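Putative membrane protein COG4129 (Clostridium difficile, PDB 3KMI) is of unknown function but, as a membrane protein of the putative aromatic acid exporter family, may help export aromatic acids from the cell. Local coordinates at residues A[16-21]-A[47-52]; A[31-35]-A[95-101]; A[55-60]-A[74-78]. All coordinates share one frame; numbering follows the deposited sequence. Where two conformers were deposited one is given.

Contact 1 (A[16-21]-A[47-52]); sequences KLQEEV and TLNSLI
The carboxylate of Glu20 is the flat group here, and it lies between two methyl groups of the facing helix. Leu51 CD2 sits over one side of its plane, 3.4 Å from Glu20 OE1, and Thr47 CG2 lies under the opposite side, 3.7 Å from Glu20 OE2. Beyond the OE1 end comes the backbone of 47-52, with Leu48 CA 3.5 Å from Glu20 OE1. The two segments form an antiparallel helix pair within an all-helical bundle, their axes 9.7 Å apart at closest approach with a crossing angle of -157°. Glu20 bridges this gap: its extended chain (chi2 180°) carries the carboxylate across Thr47 and Leu51 at about a right angle, while its CB touches Leu48 CD1. Thr47 keeps its hydroxyl for its own helix, in a hydrogen bond with Arg43 O. On the buried flank Leu17 presents its CD2 branch, which reaches Ile52 CG1 at 3.8 Å and Leu51 CG at 3.9 Å. Val21 CG2 meets Leu48 CD1 further along. Helix 68-95 covers this apolar flank, with Ile81 on Leu17. At the solvent-facing margin Lys16, bent at chi3 (87°), passes obliquely over the two methyls of Leu51, its CE 3.3 Å from Leu51 CD2, tighter than usual van der Waals contact.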
loop_
_atom_site.group_PDB
_atom_site.type_symbol
_atom_site.label_atom_id
_atom_site.label_comp_id
_atom_site.label_asym_id
_atom_site.label_seq_id
_atom_site.Cartn_x
_atom_site.Cartn_y
_atom_site.Cartn_z
ATOM N N LYS A 16 16.682 -9.928 12.465
ATOM C CA LYS A 16 16.509 -11.009 11.506
ATOM C C LYS A 16 15.304 -10.763 10.572
ATOM O O LYS A 16 15.384 -11.024 9.366
ATOM C CB LYS A 16 16.418 -12.351 12.232
ATOM C CG LYS A 16 16.257 -13.561 11.310
ATOM C CD LYS A 16 16.591 -14.868 12.002
ATOM C CE LYS A 16 15.378 -15.466 12.737
ATOM N NZ LYS A 16 15.585 -16.850 13.292
ATOM N N LEU A 17 14.180 -10.289 11.119
ATOM C CA LEU A 17 13.004 -9.967 10.291
ATOM C C LEU A 17 13.324 -8.877 9.251
ATOM O O LEU A 17 12.958 -9.012 8.089
ATOM C CB LEU A 17 11.820 -9.493 11.153
ATOM C CG LEU A 17 11.121 -10.632 11.904
ATOM C CD1 LEU A 17 10.515 -10.120 13.193
ATOM C CD2 LEU A 17 10.059 -11.272 11.010
ATOM N N GLN A 18 13.998 -7.821 9.678
ATOM C CA GLN A 18 14.458 -6.804 8.737
ATOM C C GLN A 18 15.337 -7.381 7.625
ATOM O O GLN A 18 15.210 -7.009 6.468
ATOM C CB GLN A 18 15.180 -5.673 9.454
ATOM C CG GLN A 18 15.613 -4.545 8.500
ATOM C CD GLN A 18 16.256 -3.374 9.216
ATOM O OE1 GLN A 18 15.612 -2.704 10.032
ATOM N NE2 GLN A 18 17.529 -3.107 8.911
ATOM N N GLU A 19 16.262 -8.257 8.008
ATOM C CA GLU A 19 17.160 -8.881 7.053
ATOM C C GLU A 19 16.344 -9.718 6.052
ATOM O O GLU A 19 16.592 -9.651 4.869
ATOM C CB GLU A 19 18.212 -9.720 7.788
ATOM C CG GLU A 19 19.078 -8.877 8.734
ATOM C CD GLU A 19 20.043 -9.688 9.629
ATOM O OE1 GLU A 19 19.963 -10.929 9.682
ATOM O OE2 GLU A 19 20.878 -9.058 10.303
ATOM N N GLU A 20 15.344 -10.457 6.518
ATOM C CA GLU A 20 14.482 -11.210 5.614
ATOM C C GLU A 20 13.623 -10.363 4.690
ATOM O O GLU A 20 13.404 -10.739 3.542
ATOM C CB GLU A 20 13.668 -12.293 6.364
ATOM C CG GLU A 20 14.648 -13.368 6.872
ATOM C CD GLU A 20 14.007 -14.503 7.640
ATOM O OE1 GLU A 20 12.759 -14.540 7.746
ATOM O OE2 GLU A 20 14.773 -15.347 8.163
ATOM N N VAL A 21 13.150 -9.234 5.184
ATOM C CA VAL A 21 12.429 -8.267 4.365
ATOM C C VAL A 21 13.367 -7.788 3.241
ATOM O O VAL A 21 12.983 -7.724 2.069
ATOM C CB VAL A 21 11.995 -7.024 5.224
ATOM C CG1 VAL A 21 11.549 -5.891 4.333
ATOM C CG2 VAL A 21 10.864 -7.447 6.258
ATOM N N THR A 47 9.828 -17.952 3.821
ATOM C CA THR A 47 10.682 -17.939 5.014
ATOM C C THR A 47 10.316 -16.743 5.920
ATOM O O THR A 47 10.204 -16.856 7.156
ATOM C CB THR A 47 12.190 -17.808 4.623
ATOM O OG1 THR A 47 12.570 -18.888 3.768
ATOM C CG2 THR A 47 13.112 -17.725 5.870
ATOM N N LEU A 48 10.158 -15.589 5.302
ATOM C CA LEU A 48 9.766 -14.380 6.024
ATOM C C LEU A 48 8.386 -14.534 6.647
ATOM O O LEU A 48 8.209 -14.182 7.814
ATOM C CB LEU A 48 9.802 -13.165 5.114
ATOM C CG LEU A 48 9.057 -11.903 5.597
ATOM C CD1 LEU A 48 9.865 -11.281 6.709
ATOM C CD2 LEU A 48 8.909 -10.907 4.452
ATOM N N ASN A 49 7.407 -15.047 5.893
ATOM C CA ASN A 49 6.087 -15.277 6.471
ATOM C C ASN A 49 6.179 -16.252 7.655
ATOM O O ASN A 49 5.499 -16.051 8.673
ATOM C CB ASN A 49 5.093 -15.826 5.425
ATOM C CG ASN A 49 4.513 -14.727 4.532
ATOM O OD1 ASN A 49 4.500 -13.546 4.903
ATOM N ND2 ASN A 49 4.001 -15.118 3.376
ATOM N N SER A 50 6.995 -17.310 7.516
ATOM C CA SER A 50 7.089 -18.319 8.599
ATOM C C SER A 50 7.736 -17.703 9.869
ATOM O O SER A 50 7.336 -18.019 11.005
ATOM C CB SER A 50 7.845 -19.562 8.147
ATOM O OG SER A 50 7.202 -20.158 7.050
ATOM N N LEU A 51 8.723 -16.834 9.678
ATOM C CA LEU A 51 9.329 -16.085 10.814
ATOM C C LEU A 51 8.421 -15.046 11.457
ATOM O O LEU A 51 8.486 -14.789 12.701
ATOM C CB LEU A 51 10.641 -15.384 10.389
ATOM C CG LEU A 51 11.461 -14.832 11.585
ATOM C CD1 LEU A 51 11.743 -15.851 12.652
ATOM C CD2 LEU A 51 12.797 -14.196 11.150
ATOM N N ILE A 52 7.599 -14.398 10.638
ATOM C CA ILE A 52 6.616 -13.469 11.175
ATOM C C ILE A 52 5.652 -14.260 12.043
ATOM O O ILE A 52 5.317 -13.837 13.166
ATOM C CB ILE A 52 5.806 -12.762 10.027
ATOM C CG1 ILE A 52 6.664 -11.653 9.398
ATOM C CG2 ILE A 52 4.446 -12.243 10.586
ATOM C CD1 ILE A 52 6.161 -11.131 7.976
#

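Contact 2 (A[31-35]-A[95-101]); sequences IIVNP and VSQLNST
Ile32 holds the centre of this contact, meeting Val95, Leu98 and Thr101 with different parts of itself. With CG1 anti to its own carbonyl carbon (chi1 -61°), it turns that branch to Val95, and the two side chains cross at about a right angle. Ile32 CG1 packs 3.6 Å from Val95 CG1 in one of the two conformers of Val95, and Ile31 adds a looser apolar touch on the same conformer, so this packing is less certain. The other branch, Ile32 CG2, faces the loop and lies 4.2 Å from Leu98 CD1. Ile32 CG2 also lies near Thr101 CG2. The polar element is Ile32 O, close to the C-terminal end of its helix: Thr101 OG1 approaches to 3.0 Å of Ile32 O, a probable hydrogen bond, although the same proton has another acceptor within reach. Thr101 CG2 lies beside the same carbonyl, 3.4 Å from Ile32 O. The ring of Pro35 borders Thr101. One shell out, a type I beta turn from Val95 to Leu98, closed by Leu98 N to Val95 O at 3.1 Å, leaves the Leu98 side chain pointing at Ile32. The contact thus joins the end of helix 7-33 to the connection between helices 68-95 and 103-117. Ala105 and Ile112 of helix 103-117 pack on Ile32, while Asn153, Ile156 and Leu157 of helix 148-176 meet Leu98.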
loop_
_atom_site.group_PDB
_atom_site.type_symbol
_atom_site.label_atom_id
_atom_site.label_comp_id
_atom_site.label_asym_id
_atom_site.label_seq_id
_atom_site.Cartn_x
_atom_site.Cartn_y
_atom_site.Cartn_z
ATOM N N ILE A 31 14.194 -9.315 -10.263
ATOM C CA ILE A 31 13.130 -9.723 -11.180
ATOM C C ILE A 31 12.905 -8.655 -12.267
ATOM O O ILE A 31 12.710 -8.986 -13.455
ATOM C CB ILE A 31 11.830 -10.073 -10.440
ATOM C CG1 ILE A 31 11.996 -11.446 -9.748
ATOM C CG2 ILE A 31 10.663 -10.101 -11.454
ATOM C CD1 ILE A 31 11.064 -11.720 -8.590
ATOM N N ILE A 32 12.994 -7.377 -11.882
ATOM C CA ILE A 32 12.869 -6.288 -12.872
ATOM C C ILE A 32 13.837 -6.487 -14.043
ATOM O O ILE A 32 13.449 -6.321 -15.211
ATOM C CB ILE A 32 13.048 -4.882 -12.227
ATOM C CG1 ILE A 32 11.974 -4.669 -11.178
ATOM C CG2 ILE A 32 13.078 -3.746 -13.285
ATOM C CD1 ILE A 32 12.250 -3.528 -10.190
ATOM N N VAL A 33 15.078 -6.863 -13.723
ATOM C CA VAL A 33 16.151 -6.991 -14.722
ATOM C C VAL A 33 16.152 -8.357 -15.403
ATOM O O VAL A 33 16.456 -8.441 -16.575
ATOM C CB VAL A 33 17.558 -6.729 -14.125
ATOM C CG1 VAL A 33 18.639 -6.941 -15.176
ATOM C CG2 VAL A 33 17.653 -5.336 -13.611
ATOM N N ASN A 34 15.805 -9.415 -14.679
ATOM C CA ASN A 34 15.667 -10.770 -15.277
ATOM C C ASN A 34 14.310 -11.407 -15.023
ATOM O O ASN A 34 14.216 -12.296 -14.185
ATOM C CB ASN A 34 16.724 -11.707 -14.703
ATOM C CG ASN A 34 18.117 -11.222 -14.938
ATOM O OD1 ASN A 34 18.675 -11.392 -16.027
ATOM N ND2 ASN A 34 18.709 -10.636 -13.908
ATOM N N PRO A 35 13.250 -10.970 -15.735
ATOM C CA PRO A 35 11.905 -11.472 -15.406
ATOM C C PRO A 35 11.766 -13.004 -15.409
ATOM O O PRO A 35 11.007 -13.563 -14.606
ATOM C CB PRO A 35 11.008 -10.866 -16.506
ATOM C CG PRO A 35 11.924 -10.185 -17.478
ATOM C CD PRO A 35 13.201 -9.905 -16.751
ATOM N N VAL A 95 5.826 -5.740 -10.532
ATOM C CA VAL A 95 7.000 -6.032 -11.372
ATOM C C VAL A 95 6.764 -7.266 -12.224
ATOM O O VAL A 95 7.268 -7.342 -13.341
ATOM C CB VAL A 95 8.304 -6.173 -10.548
ATOM C CG1 VAL A 95 8.639 -4.836 -9.860
ATOM C CG2 VAL A 95 8.153 -7.276 -9.529
ATOM N N SER A 96 5.969 -8.204 -11.718
ATOM C CA SER A 96 5.631 -9.402 -12.489
ATOM C C SER A 96 4.733 -9.078 -13.695
ATOM O O SER A 96 4.514 -9.923 -14.559
ATOM C CB SER A 96 5.017 -10.498 -11.610
ATOM O OG SER A 96 3.727 -10.147 -11.153
ATOM N N GLN A 97 4.240 -7.844 -13.763
ATOM C CA GLN A 97 3.484 -7.380 -14.937
ATOM C C GLN A 97 4.338 -6.684 -16.009
ATOM O O GLN A 97 3.866 -6.486 -17.114
ATOM C CB GLN A 97 2.331 -6.472 -14.509
ATOM C CG GLN A 97 1.219 -7.208 -13.778
ATOM C CD GLN A 97 0.201 -6.239 -13.177
ATOM O OE1 GLN A 97 0.065 -6.155 -11.974
ATOM N NE2 GLN A 97 -0.492 -5.498 -14.025
ATOM N N LEU A 98 5.575 -6.302 -15.694
ATOM C CA LEU A 98 6.430 -5.602 -16.693
ATOM C C LEU A 98 6.638 -6.429 -17.958
ATOM O O LEU A 98 6.888 -7.627 -17.872
ATOM C CB LEU A 98 7.788 -5.212 -16.088
ATOM C CG LEU A 98 7.742 -4.111 -15.016
ATOM C CD1 LEU A 98 9.010 -4.081 -14.209
ATOM C CD2 LEU A 98 7.485 -2.723 -15.585
ATOM N N ASN A 99 6.543 -5.758 -19.112
ATOM C CA ASN A 99 6.685 -6.338 -20.471
ATOM C C ASN A 99 8.091 -6.145 -21.064
ATOM O O ASN A 99 8.435 -6.763 -22.085
ATOM C CB ASN A 99 5.723 -5.644 -21.463
ATOM C CG ASN A 99 4.263 -5.892 -21.175
ATOM O OD1 ASN A 99 3.740 -5.488 -20.135
ATOM N ND2 ASN A 99 3.572 -6.518 -22.130
ATOM N N SER A 100 8.886 -5.271 -20.450
ATOM C CA SER A 100 10.123 -4.742 -21.062
ATOM C C SER A 100 10.963 -4.262 -19.856
ATOM O O SER A 100 10.402 -4.043 -18.782
ATOM C CB SER A 100 9.725 -3.555 -21.945
ATOM O OG SER A 100 10.793 -3.031 -22.711
ATOM N N THR A 101 12.266 -4.079 -20.021
ATOM C CA THR A 101 13.069 -3.442 -18.978
ATOM C C THR A 101 13.724 -2.189 -19.545
ATOM O O THR A 101 14.912 -2.230 -19.885
ATOM C CB THR A 101 14.171 -4.386 -18.434
ATOM O OG1 THR A 101 13.601 -5.664 -18.158
ATOM C CG2 THR A 101 14.800 -3.837 -17.138
#

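Contact 3 (A[55-60]-A[74-78]); sequences SISETY and FLEHM
Phe74 meets Ser55 and Thr59 because its ring is carried anti to its backbone nitrogen (chi1 -177°), which points it at helix 41-61. Ser55 CB comes to the edge of that ring in its plane, 3.7 Å from Phe74 CZ, and Ile56 CA also lies at the edge. Thr59 CG2 lies off the rim of the same ring, to one side of its plane, 3.6 Å from Phe74 CD2. The hydroxyl of Thr59 is modelled too close to the ring, so its exact place is doubtful, as is the hydrogen bond assigned from it to Ser55 O. Ser55 OG is turned back along its own helix and bonds to Leu51 O. Leu75 slides past Thr59 in the opposite direction, with Leu75 CG 4.1 Å from Thr59 CG2, and then extends to Tyr60. There Leu75 CD1 touches the ring edge, 3.9 Å from Tyr60 CE1, while Ile56 CG2 packs on one face of the ring, 3.4 Å above its plane and displaced to its rim. On the inner side, selenomethionine Met78 bends its chain, and in one of its two conformers Met78 CG lies 4.1 Å from Ile56 CG1 and its selenium near Ser55 CB; these contacts are less certain. Helix 7-33 backs this interface, with Ile10 on Phe74 and Val13 on Ser55. Tyr60 also packs on Leu75 of the second subunit, and Leu75 on Tyr60 of that subunit, so the outer edge of the contact belongs to the dimer interface. The axes of segments 55-60 and 74-78 approach to 10.7 Å, with their directions 160° from one another; helices 41-61 and 68-95 thus form an antiparallel helical hairpin, part of the all-helical bundle of this C-terminal domain.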
loop_
_atom_site.group_PDB
_atom_site.type_symbol
_atom_site.label_atom_id
_atom_site.label_comp_id
_atom_site.label_asym_id
_atom_site.label_seq_id
_atom_site.Cartn_x
_atom_site.Cartn_y
_atom_site.Cartn_z
ATOM N N SER A 55 7.371 -15.631 15.276
ATOM C CA SER A 55 7.708 -14.561 16.185
ATOM C C SER A 55 6.481 -14.105 16.922
ATOM O O SER A 55 6.526 -13.895 18.136
ATOM C CB SER A 55 8.389 -13.418 15.438
ATOM O OG SER A 55 9.588 -13.927 14.867
ATOM N N ILE A 56 5.363 -13.981 16.216
ATOM C CA ILE A 56 4.113 -13.547 16.846
ATOM C C ILE A 56 3.568 -14.615 17.774
ATOM O O ILE A 56 3.149 -14.302 18.900
ATOM C CB ILE A 56 3.059 -13.182 15.786
ATOM C CG1 ILE A 56 3.417 -11.853 15.154
ATOM C CG2 ILE A 56 1.688 -12.976 16.419
ATOM C CD1 ILE A 56 2.554 -11.529 13.901
ATOM N N SER A 57 3.623 -15.877 17.329
ATOM C CA SER A 57 3.124 -16.990 18.131
ATOM C C SER A 57 3.895 -17.095 19.431
ATOM O O SER A 57 3.303 -17.317 20.487
ATOM C CB SER A 57 3.199 -18.320 17.380
ATOM O OG SER A 57 2.647 -19.355 18.206
ATOM N N GLU A 58 5.210 -16.925 19.355
ATOM C CA GLU A 58 6.042 -16.893 20.553
ATOM C C GLU A 58 5.664 -15.732 21.495
ATOM O O GLU A 58 5.586 -15.908 22.704
ATOM C CB GLU A 58 7.521 -16.846 20.187
ATOM C CG GLU A 58 8.458 -16.846 21.423
ATOM C CD GLU A 58 9.810 -17.473 21.146
ATOM O OE1 GLU A 58 10.327 -17.319 20.015
ATOM O OE2 GLU A 58 10.343 -18.150 22.055
ATOM N N THR A 59 5.374 -14.572 20.930
ATOM C CA THR A 59 5.000 -13.428 21.743
ATOM C C THR A 59 3.667 -13.700 22.461
ATOM O O THR A 59 3.528 -13.385 23.639
ATOM C CB THR A 59 4.942 -12.137 20.901
ATOM O OG1 THR A 59 6.224 -11.922 20.288
ATOM C CG2 THR A 59 4.556 -10.893 21.792
ATOM N N TYR A 60 2.715 -14.317 21.754
ATOM C CA TYR A 60 1.379 -14.595 22.290
ATOM C C TYR A 60 1.459 -15.626 23.394
ATOM O O TYR A 60 0.749 -15.537 24.389
ATOM C CB TYR A 60 0.452 -15.159 21.209
ATOM C CG TYR A 60 -0.108 -14.172 20.211
ATOM C CD1 TYR A 60 -0.092 -12.788 20.452
ATOM C CD2 TYR A 60 -0.700 -14.634 19.033
ATOM C CE1 TYR A 60 -0.621 -11.886 19.522
ATOM C CE2 TYR A 60 -1.241 -13.749 18.112
ATOM C CZ TYR A 60 -1.199 -12.375 18.360
ATOM O OH TYR A 60 -1.730 -11.506 17.420
ATOM N N PHE A 74 7.193 -5.158 21.010
ATOM C CA PHE A 74 7.283 -6.228 20.066
ATOM C C PHE A 74 6.155 -6.243 19.022
ATOM O O PHE A 74 6.441 -6.210 17.845
ATOM C CB PHE A 74 7.422 -7.584 20.720
ATOM C CG PHE A 74 7.589 -8.654 19.725
ATOM C CD1 PHE A 74 8.860 -9.000 19.262
ATOM C CD2 PHE A 74 6.476 -9.257 19.159
ATOM C CE1 PHE A 74 9.014 -9.986 18.283
ATOM C CE2 PHE A 74 6.620 -10.240 18.181
ATOM C CZ PHE A 74 7.885 -10.608 17.753
ATOM N N LEU A 75 4.902 -6.320 19.454
ATOM C CA LEU A 75 3.775 -6.446 18.518
ATOM C C LEU A 75 3.632 -5.226 17.601
ATOM O O LEU A 75 3.319 -5.371 16.393
ATOM C CB LEU A 75 2.460 -6.781 19.256
ATOM C CG LEU A 75 2.216 -8.240 19.685
ATOM C CD1 LEU A 75 0.857 -8.408 20.322
ATOM C CD2 LEU A 75 2.358 -9.291 18.555
ATOM N N GLU A 76 3.922 -4.043 18.140
ATOM C CA GLU A 76 3.974 -2.842 17.326
ATOM C C GLU A 76 5.080 -2.886 16.267
ATOM O O GLU A 76 4.893 -2.381 15.149
ATOM C CB GLU A 76 4.041 -1.563 18.185
ATOM C CG GLU A 76 2.724 -1.298 18.960
ATOM C CD GLU A 76 2.723 -0.027 19.840
ATOM O OE1 GLU A 76 3.751 0.683 19.918
ATOM O OE2 GLU A 76 1.674 0.256 20.470
ATOM N N HIS A 77 6.226 -3.477 16.592
ATOM C CA HIS A 77 7.270 -3.627 15.605
ATOM C C HIS A 77 6.859 -4.655 14.553
ATOM O O HIS A 77 7.185 -4.491 13.369
ATOM C CB HIS A 77 8.611 -4.018 16.261
ATOM C CG HIS A 77 9.728 -4.163 15.287
ATOM N ND1 HIS A 77 9.990 -5.351 14.626
ATOM C CD2 HIS A 77 10.621 -3.259 14.813
ATOM C CE1 HIS A 77 10.997 -5.168 13.786
ATOM N NE2 HIS A 77 11.402 -3.911 13.887
HETATM N N MSE A 78 6.160 -5.706 14.982
HETATM C CA MSE A 78 5.688 -6.758 14.081
HETATM C C MSE A 78 4.680 -6.178 13.100
HETATM O O MSE A 78 4.619 -6.600 11.949
HETATM C CB MSE A 78 5.036 -7.906 14.863
HETATM C CG MSE A 78 5.992 -8.730 15.698
HETATM SE SE MSE A 78 7.544 -9.411 14.735
HETATM C CE MSE A 78 6.657 -10.029 13.110
#

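From the N terminus, helix 7-33 supplies the first side of contact 1 at 16-21 and, near its end, that of contact 2 at 31-35. Contact 1 closes at 47-52; because 31-35 falls between its segments while 95-101 lies beyond, contacts 1 and 2 cross. Contact 3 follows contact 1 in series, joining 55-60 to 74-78 over 13 residues, and falls wholly between the two segments of contact 2, which closes last. Contacts 1 and 3 touch where, in one conformer of Met78, Leu17 CD1 packs 3.4 Å from Met78 SE, tying helices 7-33, 41-61 and 68-95 into one core. Contact 2 lies towards the other end of the bundle, about 34 Å from contact 3 between centres.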